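Local atomic coordinates of acetylacetone-cleaving enzyme (Acinetobacter johnsonii, PDB entry 3BAL), a protein that cleaves acetylacetone with one equivalent of molecular oxygen into methylglyoxal and acetate, working as an iron-dependent homotetramer, modelled here with zinc in the metal site. Residues Pro67-Leu72 with Pro93-Glu98; Ser46-Phe51 with Tyr116-Gly121; Ala55-Ala60 with Thr107-Glu112; Glu12-Ser17 with Gln36-Ser41. All blocks are in the same frame, centred on the assembly; numbering follows the deposited sequence.

Contact 1: Pro67-Leu72 with Pro93-Glu98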
# COMPACT_ATOMS: atom_id res chain seq x y z
N PRO A 67 -8.09 -4.24 1.70
CA PRO A 67 -8.83 -4.22 0.43
C PRO A 67 -8.46 -5.34 -0.54
O PRO A 67 -7.31 -5.75 -0.62
CB PRO A 67 -8.49 -2.84 -0.13
CG PRO A 67 -7.07 -2.65 0.32
CD PRO A 67 -7.15 -3.11 1.78
N GLY A 68 -9.47 -5.81 -1.28
CA GLY A 68 -9.27 -6.85 -2.28
C GLY A 68 -10.05 -6.47 -3.52
O GLY A 68 -11.14 -5.89 -3.42
N GLU A 69 -9.50 -6.78 -4.70
CA GLU A 69 -10.16 -6.44 -5.98
C GLU A 69 -10.28 -7.65 -6.89
O GLU A 69 -9.29 -8.31 -7.16
CB GLU A 69 -9.37 -5.34 -6.71
CG GLU A 69 -9.33 -4.04 -5.95
CD GLU A 69 -8.64 -2.95 -6.72
OE1 GLU A 69 -9.25 -2.39 -7.65
OE2 GLU A 69 -7.47 -2.66 -6.40
N TYR A 70 -11.48 -7.93 -7.39
CA TYR A 70 -11.66 -9.08 -8.26
C TYR A 70 -12.16 -8.77 -9.68
O TYR A 70 -12.89 -7.81 -9.92
CB TYR A 70 -12.60 -10.10 -7.59
CG TYR A 70 -14.05 -9.65 -7.47
CD1 TYR A 70 -14.91 -9.68 -8.58
CD2 TYR A 70 -14.57 -9.19 -6.26
CE1 TYR A 70 -16.23 -9.25 -8.49
CE2 TYR A 70 -15.89 -8.76 -6.15
CZ TYR A 70 -16.72 -8.79 -7.27
OH TYR A 70 -18.01 -8.33 -7.18
N PHE A 71 -11.73 -9.61 -10.62
CA PHE A 71 -12.13 -9.51 -12.02
C PHE A 71 -12.76 -10.88 -12.35
O PHE A 71 -12.05 -11.87 -12.54
CB PHE A 71 -10.91 -9.25 -12.91
CG PHE A 71 -11.22 -9.17 -14.40
CD1 PHE A 71 -10.19 -9.29 -15.34
CD2 PHE A 71 -12.52 -9.00 -14.86
CE1 PHE A 71 -10.47 -9.25 -16.72
CE2 PHE A 71 -12.81 -8.97 -16.23
CZ PHE A 71 -11.78 -9.09 -17.15
N LEU A 72 -14.10 -10.92 -12.38
CA LEU A 72 -14.82 -12.16 -12.68
C LEU A 72 -14.80 -12.32 -14.19
O LEU A 72 -15.45 -11.55 -14.91
CB LEU A 72 -16.26 -12.07 -12.18
CG LEU A 72 -17.17 -13.28 -12.38
CD1 LEU A 72 -16.65 -14.47 -11.59
CD2 LEU A 72 -18.57 -12.92 -11.92
N PRO A 93 -18.49 -10.36 -17.84
CA PRO A 93 -17.27 -9.90 -17.17
C PRO A 93 -17.63 -8.73 -16.27
O PRO A 93 -18.44 -7.88 -16.64
CB PRO A 93 -16.38 -9.47 -18.33
CG PRO A 93 -17.37 -8.89 -19.30
CD PRO A 93 -18.53 -9.89 -19.24
N SER A 94 -17.05 -8.69 -15.08
CA SER A 94 -17.31 -7.61 -14.14
C SER A 94 -16.17 -7.47 -13.14
O SER A 94 -15.29 -8.32 -13.08
CB SER A 94 -18.66 -7.81 -13.41
OG SER A 94 -18.74 -9.08 -12.78
N TYR A 95 -16.21 -6.39 -12.37
CA TYR A 95 -15.18 -6.06 -11.40
C TYR A 95 -15.79 -5.77 -10.03
O TYR A 95 -16.96 -5.43 -9.93
CB TYR A 95 -14.42 -4.81 -11.90
CG TYR A 95 -13.69 -4.04 -10.83
CD1 TYR A 95 -12.39 -4.37 -10.47
CD2 TYR A 95 -14.33 -3.02 -10.13
CE1 TYR A 95 -11.74 -3.70 -9.44
CE2 TYR A 95 -13.69 -2.34 -9.10
CZ TYR A 95 -12.40 -2.69 -8.76
OH TYR A 95 -11.78 -2.04 -7.72
N GLY A 96 -15.00 -5.92 -8.97
CA GLY A 96 -15.50 -5.64 -7.64
C GLY A 96 -14.43 -5.16 -6.68
O GLY A 96 -13.27 -5.58 -6.77
N PHE A 97 -14.81 -4.27 -5.77
CA PHE A 97 -13.90 -3.76 -4.75
C PHE A 97 -14.51 -4.14 -3.40
O PHE A 97 -15.58 -3.65 -3.04
CB PHE A 97 -13.76 -2.23 -4.84
CG PHE A 97 -12.89 -1.62 -3.75
CD1 PHE A 97 -11.50 -1.69 -3.82
CD2 PHE A 97 -13.47 -0.99 -2.65
CE1 PHE A 97 -10.70 -1.14 -2.81
CE2 PHE A 97 -12.68 -0.44 -1.64
CZ PHE A 97 -11.30 -0.51 -1.72
N GLU A 98 -13.84 -5.04 -2.69
CA GLU A 98 -14.29 -5.49 -1.37
C GLU A 98 -13.30 -4.91 -0.37
O GLU A 98 -12.13 -5.29 -0.33
CB GLU A 98 -14.31 -7.02 -1.32
CG GLU A 98 -15.32 -7.67 -2.29
CD GLU A 98 -16.77 -7.41 -1.91
OE1 GLU A 98 -17.10 -7.49 -0.70
OE2 GLU A 98 -17.60 -7.15 -2.81
O HOH W 1 -18.26 -6.38 -5.24
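P93 opens the contact by setting its CB near CE2 of F71, the two side chains lying alongside each other and pointing the same way. At S94 the antiparallel pairing with L72 begins: L72 N donates to S94 O at 2.9 Å, while S94 N gives a longer bond to L72 O. That same S94 O lies in the plane of the F71 ring, at its edge. Y95 follows on the other face of the sheet, and its OH donates to E69 OE1 at 2.6 Å, on the anti side of the carboxylate and 25° out of its plane; carboxylate and ring stand almost perpendicular, 85° apart. T48 OG1 of the second subunit also bonds E69 OE1, so this oxygen is gripped twice. G96 exchanges two backbone bonds with Y70, and its CA sits over one face of the Y70 ring, 3.6 Å from the centroid, a CH-pi contact. With chi1 at 69°, the tyrosine CG stands between its own N and C, which swings the ring across the neighbouring strand onto the bare glycine. F97 presents a ring edge to E69 CG, and its CE1 meets P67 CB at 3.9 Å. E98 pairs with G68 through two backbone bonds. A water accepts from Y70 OH and donates to E98 OE2, 2.6 Å from the latter. E98 OE1 turns to H104, a zinc ligand, and forms a salt bridge with R80. Nearly antiparallel strand axes and the E98 side chain about 6 Å from the zinc are consistent with a cupin jelly-roll sheet whose face of Y70 and E98 borders the metal site.

Contact 2: Ser46-Phe51 with Tyr116-Gly121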
# COMPACT_ATOMS: atom_id res chain seq x y z
N SER A 46 0.96 -8.01 0.03
CA SER A 46 -0.13 -8.26 -0.91
C SER A 46 0.16 -9.55 -1.68
O SER A 46 1.31 -9.97 -1.77
CB SER A 46 -0.27 -7.09 -1.88
OG SER A 46 0.95 -6.88 -2.57
N TRP A 47 -0.89 -10.18 -2.22
CA TRP A 47 -0.74 -11.41 -3.00
C TRP A 47 -1.83 -11.50 -4.06
O TRP A 47 -2.87 -10.85 -3.94
CB TRP A 47 -0.74 -12.65 -2.09
CG TRP A 47 -1.81 -12.68 -1.02
CD1 TRP A 47 -1.94 -11.83 0.05
CD2 TRP A 47 -2.88 -13.63 -0.90
NE1 TRP A 47 -3.02 -12.19 0.82
CE2 TRP A 47 -3.62 -13.29 0.25
CE3 TRP A 47 -3.29 -14.74 -1.67
CZ2 TRP A 47 -4.75 -14.02 0.67
CZ3 TRP A 47 -4.41 -15.46 -1.26
CH2 TRP A 47 -5.13 -15.09 -0.10
N THR A 48 -1.59 -12.28 -5.11
CA THR A 48 -2.52 -12.41 -6.24
C THR A 48 -2.77 -13.85 -6.69
O THR A 48 -1.83 -14.64 -6.81
CB THR A 48 -1.99 -11.62 -7.45
OG1 THR A 48 -1.76 -10.26 -7.06
CG2 THR A 48 -2.97 -11.66 -8.60
N ALA A 49 -4.03 -14.18 -6.97
CA ALA A 49 -4.36 -15.54 -7.39
C ALA A 49 -5.56 -15.62 -8.34
O ALA A 49 -6.30 -14.65 -8.48
CB ALA A 49 -4.63 -16.40 -6.14
N ILE A 50 -5.72 -16.78 -8.98
CA ILE A 50 -6.83 -17.00 -9.90
C ILE A 50 -7.57 -18.29 -9.50
O ILE A 50 -6.94 -19.27 -9.09
CB ILE A 50 -6.33 -17.04 -11.38
CG1 ILE A 50 -7.52 -17.18 -12.33
CG2 ILE A 50 -5.32 -18.16 -11.59
CD1 ILE A 50 -7.19 -16.79 -13.77
N PHE A 51 -8.90 -18.29 -9.60
CA PHE A 51 -9.70 -19.45 -9.19
C PHE A 51 -10.71 -19.99 -10.21
O PHE A 51 -11.33 -19.22 -10.95
CB PHE A 51 -10.48 -19.13 -7.90
CG PHE A 51 -9.63 -18.53 -6.80
CD1 PHE A 51 -9.20 -17.20 -6.88
CD2 PHE A 51 -9.24 -19.30 -5.71
CE1 PHE A 51 -8.39 -16.65 -5.89
CE2 PHE A 51 -8.42 -18.76 -4.71
CZ PHE A 51 -7.99 -17.43 -4.80
N TYR A 116 -10.15 -13.69 -11.05
CA TYR A 116 -8.79 -13.28 -10.73
C TYR A 116 -8.93 -12.26 -9.58
O TYR A 116 -9.83 -11.43 -9.61
CB TYR A 116 -8.19 -12.60 -11.97
CG TYR A 116 -6.91 -11.81 -11.75
CD1 TYR A 116 -5.66 -12.40 -11.92
CD2 TYR A 116 -6.96 -10.45 -11.40
CE1 TYR A 116 -4.48 -11.65 -11.75
CE2 TYR A 116 -5.79 -9.70 -11.23
CZ TYR A 116 -4.55 -10.30 -11.41
OH TYR A 116 -3.40 -9.56 -11.27
N MET A 117 -8.05 -12.31 -8.59
CA MET A 117 -8.16 -11.38 -7.47
C MET A 117 -6.82 -11.06 -6.80
O MET A 117 -5.94 -11.91 -6.68
CB MET A 117 -9.15 -11.95 -6.45
CG MET A 117 -9.48 -11.05 -5.26
SD MET A 117 -11.03 -11.58 -4.43
CE MET A 117 -11.35 -10.20 -3.30
N THR A 118 -6.69 -9.81 -6.37
CA THR A 118 -5.50 -9.34 -5.66
C THR A 118 -5.95 -9.03 -4.23
O THR A 118 -7.06 -8.53 -4.02
CB THR A 118 -4.92 -8.05 -6.31
OG1 THR A 118 -5.96 -7.08 -6.50
CG2 THR A 118 -4.30 -8.36 -7.67
N PHE A 119 -5.11 -9.36 -3.25
CA PHE A 119 -5.44 -9.12 -1.84
C PHE A 119 -4.33 -8.34 -1.12
O PHE A 119 -3.14 -8.58 -1.36
CB PHE A 119 -5.62 -10.43 -1.05
CG PHE A 119 -6.49 -11.47 -1.72
CD1 PHE A 119 -5.95 -12.34 -2.67
CD2 PHE A 119 -7.84 -11.59 -1.38
CE1 PHE A 119 -6.74 -13.32 -3.27
CE2 PHE A 119 -8.64 -12.57 -1.98
CZ PHE A 119 -8.09 -13.44 -2.93
N LEU A 120 -4.72 -7.42 -0.25
CA LEU A 120 -3.76 -6.67 0.55
C LEU A 120 -4.03 -7.16 1.98
O LEU A 120 -5.12 -6.96 2.53
CB LEU A 120 -3.99 -5.15 0.47
CG LEU A 120 -2.99 -4.31 1.28
CD1 LEU A 120 -1.57 -4.61 0.83
CD2 LEU A 120 -3.30 -2.84 1.12
N GLY A 121 -3.05 -7.83 2.57
CA GLY A 121 -3.25 -8.34 3.91
C GLY A 121 -3.86 -9.73 3.89
O GLY A 121 -4.10 -10.30 2.82
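S46 starts the pairing with L120: its CA approaches F119 O, and its CB rests on L120 CD1 at 3.9 Å. W47 and F119 form the largest side-chain contact. Their backbones exchange two bonds, F119 N reaching W47 O at 2.8 Å. The six-membered ring of W47 stacks face to face on the F119 ring, centroids 4.2 Å apart and planes inclined by 22°, while F119 CB lies over the five-membered ring in a CH-pi contact. A chi1 of 45° lifts the indole between its own N and C and lays it over F119, bringing NE1 to G121 O at 3.0 Å. That bond leaves the indole nearly in its plane but meets the carbonyl from above, 36° out of its plane, so stack and bond together fix the ring's rotation. M117 CG covers the opposite face of F119. T48, on the other face of the sheet, runs alongside T118, and its CG2 lies 3.4 Å from Y116 OH; the T48 hydroxyl is satisfied by the second subunit. A49 repeats the paired backbone bonds with M117. I50 sits opposite Y116 in a non-hydrogen-bonded pair, CA atoms 4.3 Å apart. F51 then touches the edge of the F119 ring, its CE1 4.4 Å from F119 CZ. The face with W47, F119 and M117 looks inward, the M117 side chain about 5 Å from the zinc, and helix 138-148 packs on W47; the nearly antiparallel strand axes and alternating pair types mark adjoining central strands of a cupin jelly roll.

Contact 3: Ala55-Ala60 with Thr107-Glu112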
# COMPACT_ATOMS: atom_id res chain seq x y z
N ALA A 55 -20.00 -25.41 -10.30
CA ALA A 55 -21.33 -24.93 -9.93
C ALA A 55 -21.64 -25.46 -8.53
O ALA A 55 -21.37 -26.63 -8.22
CB ALA A 55 -22.36 -25.43 -10.93
N GLY A 56 -22.17 -24.59 -7.68
CA GLY A 56 -22.51 -24.99 -6.32
C GLY A 56 -21.39 -24.87 -5.30
O GLY A 56 -21.61 -25.17 -4.12
N SER A 57 -20.20 -24.42 -5.72
CA SER A 57 -19.07 -24.29 -4.79
C SER A 57 -19.09 -22.99 -4.00
O SER A 57 -19.79 -22.04 -4.35
CB SER A 57 -17.73 -24.45 -5.53
OG SER A 57 -17.48 -23.39 -6.43
N SER A 58 -18.31 -22.95 -2.92
CA SER A 58 -18.22 -21.78 -2.06
C SER A 58 -16.97 -21.79 -1.19
O SER A 58 -16.25 -22.79 -1.13
CB SER A 58 -19.45 -21.71 -1.14
OG SER A 58 -19.53 -22.86 -0.30
N PHE A 59 -16.71 -20.66 -0.54
CA PHE A 59 -15.56 -20.51 0.34
C PHE A 59 -16.05 -20.44 1.79
O PHE A 59 -17.16 -19.98 2.04
CB PHE A 59 -14.78 -19.23 0.03
CG PHE A 59 -14.00 -19.28 -1.26
CD1 PHE A 59 -14.53 -18.75 -2.44
CD2 PHE A 59 -12.71 -19.82 -1.29
CE1 PHE A 59 -13.79 -18.76 -3.63
CE2 PHE A 59 -11.96 -19.84 -2.47
CZ PHE A 59 -12.50 -19.31 -3.64
N ALA A 60 -15.22 -20.90 2.72
CA ALA A 60 -15.56 -20.87 4.14
C ALA A 60 -15.63 -19.41 4.59
O ALA A 60 -15.06 -18.53 3.93
CB ALA A 60 -14.50 -21.61 4.95
N THR A 107 -19.26 -16.95 0.19
CA THR A 107 -19.21 -16.52 -1.21
C THR A 107 -19.59 -17.76 -2.02
O THR A 107 -18.93 -18.80 -1.91
CB THR A 107 -17.80 -16.00 -1.58
OG1 THR A 107 -17.52 -14.82 -0.82
CG2 THR A 107 -17.73 -15.66 -3.07
N PHE A 108 -20.63 -17.64 -2.85
CA PHE A 108 -21.18 -18.76 -3.62
C PHE A 108 -21.18 -18.64 -5.16
O PHE A 108 -21.46 -17.58 -5.72
CB PHE A 108 -22.62 -18.98 -3.13
CG PHE A 108 -23.28 -20.22 -3.66
CD1 PHE A 108 -22.90 -21.48 -3.21
CD2 PHE A 108 -24.31 -20.13 -4.60
CE1 PHE A 108 -23.53 -22.63 -3.68
CE2 PHE A 108 -24.94 -21.28 -5.08
CZ PHE A 108 -24.55 -22.53 -4.61
N PHE A 109 -20.89 -19.76 -5.83
CA PHE A 109 -20.87 -19.80 -7.30
C PHE A 109 -21.98 -20.71 -7.84
O PHE A 109 -21.81 -21.93 -7.91
CB PHE A 109 -19.51 -20.27 -7.78
CG PHE A 109 -18.39 -19.42 -7.29
CD1 PHE A 109 -17.80 -19.66 -6.05
CD2 PHE A 109 -17.96 -18.32 -8.03
CE1 PHE A 109 -16.81 -18.83 -5.56
CE2 PHE A 109 -16.96 -17.47 -7.55
CZ PHE A 109 -16.39 -17.73 -6.31
N PRO A 110 -23.12 -20.13 -8.23
CA PRO A 110 -24.29 -20.84 -8.76
C PRO A 110 -24.03 -21.60 -10.06
O PRO A 110 -24.72 -22.56 -10.38
CB PRO A 110 -25.32 -19.72 -8.97
CG PRO A 110 -24.84 -18.61 -8.05
CD PRO A 110 -23.36 -18.67 -8.24
N VAL A 111 -23.03 -21.14 -10.80
CA VAL A 111 -22.67 -21.71 -12.08
C VAL A 111 -21.14 -21.82 -12.19
O VAL A 111 -20.42 -21.14 -11.46
CB VAL A 111 -23.24 -20.77 -13.19
CG1 VAL A 111 -22.12 -19.93 -13.79
CG2 VAL A 111 -24.00 -21.55 -14.22
N GLU A 112 -20.63 -22.69 -13.07
CA GLU A 112 -19.17 -22.81 -13.19
C GLU A 112 -18.56 -21.45 -13.50
O GLU A 112 -18.89 -20.82 -14.51
CB GLU A 112 -18.78 -23.81 -14.27
CG GLU A 112 -17.29 -24.08 -14.27
CD GLU A 112 -16.94 -25.41 -14.88
OE1 GLU A 112 -17.18 -25.60 -16.09
OE2 GLU A 112 -16.41 -26.28 -14.14
O HOH W 2 -17.02 -16.93 1.99
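G56 N donates to F109 O at 2.7 Å, and F109 N returns a bond to S57 O at 2.9 Å with an angle of 165° at the hydrogen. A third backbone bond, from F59 N to T107 O at 3.2 Å, extends the antiparallel pairing. The segments run in nearly opposed directions, 152° apart, and join strand 57-64 to the short, weakly bonded strand 108-109 at one side of the cupin jelly roll. S58 and F108 form a non-hydrogen-bonded pair, with CA atoms 4.5 Å apart. Beyond the last backbone bond a water accepts from T107 N at 2.9 Å and lies within donating range of F59 O, continuing the link between the two segments. This end lies toward the metal: the side chain of T107 is about 4 Å from the zinc, and A60 O is held by ND1 of the zinc ligand H62.

Packing divides between the two faces. On one, F108 has its CG anti to its N (chi1 -171°), which carries the ring back across the G56-S57 peptide, where CE1 lies 3.2 Å from G56 O; CD1 is beside S58 CB. On the other, S57 OG stands next to F109 CD1 while bonding P54 O. A55 CB lies against the backbone of P110-E112, close to P110 O. F24 meets the F59 ring edge-to-face, and M77 lies against F109. The F59 and F109 side chains run obliquely to each other, and the closest atoms between them are F59 CE1 and F109 CE1, 3.6 Å apart.

Contact 4: Glu12-Ser17 with Gln36-Ser41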
# COMPACT_ATOMS: atom_id res chain seq x y z
N GLU A 12 8.17 -9.59 -13.19
CA GLU A 12 7.78 -10.99 -13.32
C GLU A 12 6.79 -11.26 -14.44
O GLU A 12 5.98 -10.41 -14.81
CB GLU A 12 7.17 -11.50 -12.02
CG GLU A 12 8.08 -11.44 -10.80
CD GLU A 12 7.30 -11.54 -9.51
OE1 GLU A 12 6.19 -12.10 -9.52
OE2 GLU A 12 7.80 -11.06 -8.47
N TYR A 13 6.87 -12.48 -14.97
CA TYR A 13 5.96 -12.95 -16.01
C TYR A 13 5.56 -14.36 -15.62
O TYR A 13 6.42 -15.19 -15.34
CB TYR A 13 6.64 -12.98 -17.38
CG TYR A 13 5.76 -13.65 -18.42
CD1 TYR A 13 4.52 -13.12 -18.75
CD2 TYR A 13 6.15 -14.85 -19.03
CE1 TYR A 13 3.68 -13.76 -19.66
CE2 TYR A 13 5.32 -15.50 -19.94
CZ TYR A 13 4.08 -14.95 -20.25
OH TYR A 13 3.25 -15.58 -21.14
N VAL A 14 4.26 -14.62 -15.60
CA VAL A 14 3.74 -15.94 -15.24
C VAL A 14 2.66 -16.41 -16.22
O VAL A 14 1.58 -15.84 -16.26
CB VAL A 14 3.09 -15.94 -13.82
CG1 VAL A 14 2.60 -17.35 -13.47
CG2 VAL A 14 4.07 -15.42 -12.77
N LYS A 15 2.96 -17.44 -17.01
CA LYS A 15 1.98 -17.96 -17.95
C LYS A 15 0.97 -18.78 -17.14
O LYS A 15 1.35 -19.57 -16.28
CB LYS A 15 2.65 -18.87 -19.00
CG LYS A 15 1.70 -19.42 -20.08
CD LYS A 15 1.13 -18.31 -20.95
CE LYS A 15 0.18 -18.84 -22.04
NZ LYS A 15 -1.05 -19.51 -21.51
N ILE A 16 -0.32 -18.58 -17.41
CA ILE A 16 -1.35 -19.31 -16.68
C ILE A 16 -1.79 -20.53 -17.50
O ILE A 16 -2.51 -20.39 -18.49
CB ILE A 16 -2.56 -18.40 -16.40
CG1 ILE A 16 -2.09 -17.16 -15.63
CG2 ILE A 16 -3.63 -19.18 -15.63
CD1 ILE A 16 -3.16 -16.10 -15.43
N SER A 17 -1.38 -21.71 -17.06
CA SER A 17 -1.70 -22.95 -17.76
C SER A 17 -2.72 -23.80 -17.01
O SER A 17 -2.76 -23.79 -15.78
CB SER A 17 -0.43 -23.76 -17.98
OG SER A 17 0.60 -22.93 -18.50
N GLN A 36 -4.61 -21.19 -8.39
CA GLN A 36 -3.21 -20.95 -8.72
C GLN A 36 -2.75 -19.65 -8.06
O GLN A 36 -3.39 -18.61 -8.23
CB GLN A 36 -2.99 -20.79 -10.23
CG GLN A 36 -2.86 -22.07 -11.03
CD GLN A 36 -2.31 -21.82 -12.43
OE1 GLN A 36 -1.22 -21.24 -12.58
NE2 GLN A 36 -3.05 -22.25 -13.45
N LEU A 37 -1.66 -19.72 -7.30
CA LEU A 37 -1.08 -18.54 -6.68
C LEU A 37 -0.22 -17.94 -7.80
O LEU A 37 0.61 -18.65 -8.39
CB LEU A 37 -0.22 -18.92 -5.48
CG LEU A 37 0.46 -17.75 -4.74
CD1 LEU A 37 -0.60 -16.81 -4.16
CD2 LEU A 37 1.35 -18.30 -3.63
N LEU A 38 -0.42 -16.65 -8.08
CA LEU A 38 0.31 -15.97 -9.15
C LEU A 38 1.45 -15.07 -8.71
O LEU A 38 2.45 -14.92 -9.42
CB LEU A 38 -0.67 -15.15 -9.99
CG LEU A 38 -1.81 -15.93 -10.66
CD1 LEU A 38 -2.81 -14.96 -11.26
CD2 LEU A 38 -1.23 -16.85 -11.73
N HIS A 39 1.31 -14.44 -7.54
CA HIS A 39 2.34 -13.54 -7.04
C HIS A 39 2.20 -13.21 -5.56
O HIS A 39 1.10 -13.16 -5.00
CB HIS A 39 2.31 -12.23 -7.85
CG HIS A 39 3.22 -11.16 -7.32
ND1 HIS A 39 2.79 -10.20 -6.43
CD2 HIS A 39 4.52 -10.90 -7.55
CE1 HIS A 39 3.79 -9.39 -6.15
NE2 HIS A 39 4.85 -9.79 -6.81
N SER A 40 3.34 -12.99 -4.93
CA SER A 40 3.40 -12.64 -3.51
C SER A 40 4.36 -11.46 -3.32
O SER A 40 5.45 -11.46 -3.87
CB SER A 40 3.87 -13.87 -2.72
OG SER A 40 4.09 -13.54 -1.36
N SER A 41 3.92 -10.45 -2.59
CA SER A 41 4.75 -9.29 -2.30
C SER A 41 5.00 -9.32 -0.78
O SER A 41 4.19 -8.80 0.00
CB SER A 41 4.04 -7.99 -2.70
OG SER A 41 4.38 -7.59 -4.01
O HOH W 3 5.35 -14.65 -8.99
O HOH W 4 0.27 -21.64 -14.72
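I16 and V14 meet L38 in the apolar middle of the contact. L38 CD2 is the meeting point, 4.0 Å from I16 CG1 and 4.2 Å from V14 CG1; the side chains of I16 and L38 cross at about a right angle. I16 CG2 touches Q36 NE2, while V14 CG2 approaches L38 O.

Among the polar contacts, Q36 NE2 reaches S17 O at 2.8 Å, although an angle of 119° at the hydrogen makes this bond weak. The extended Q36 chain, with chi2 at -166°, reaches the S17 carbonyl. No direct backbone bond links the two segments, which run in almost exactly opposed directions, 174° apart, with their nearest paired CA atoms, V14 and L38, at 7.0 Å.

Water fills in at both ends. One molecule donates to E12 OE1 at 2.7 Å and to L38 O at 2.9 Å. The other accepts from S17 N and lies 2.6 Å from Q36 OE1; K15 O is also in its reach, and its protons are too few for all the acceptors around it. E12 OE2 forms a salt bridge with K6 of the fourth subunit.

The second subunit packs on both segments: its Y95 lies on V14 and H39, and its F97 stacks on H39. L38 and H39 both face T48 in a classic beta bulge. Side chains and water rather than bridging pairs thus join an N-terminal strand, one that pairs with a strand of the second subunit, to the jelly roll of its own chain.

From the N terminus, contact 4 closes first, bringing 36-41 back against 12-17 before any other contact opens. Contact 2 opens next at 46-51, on the strand beside 36-41, and closes at 116-121 as the widest loop. Inside it lies contact 3, from 55-60 to 107-112, and contact 1, from 67-72 to 93-98, is nested within contact 3; none cross. Contacts 1 and 2 lie in one sheet, which contact 4 reaches through 36-41; T48 O to L38 N and F71 N to Y116 O, both probable hydrogen bonds, join them. Contact 3 belongs to the other sheet and meets contact 2 through F51 and F59. Contacts 1, 2 and 4 also reach the second subunit.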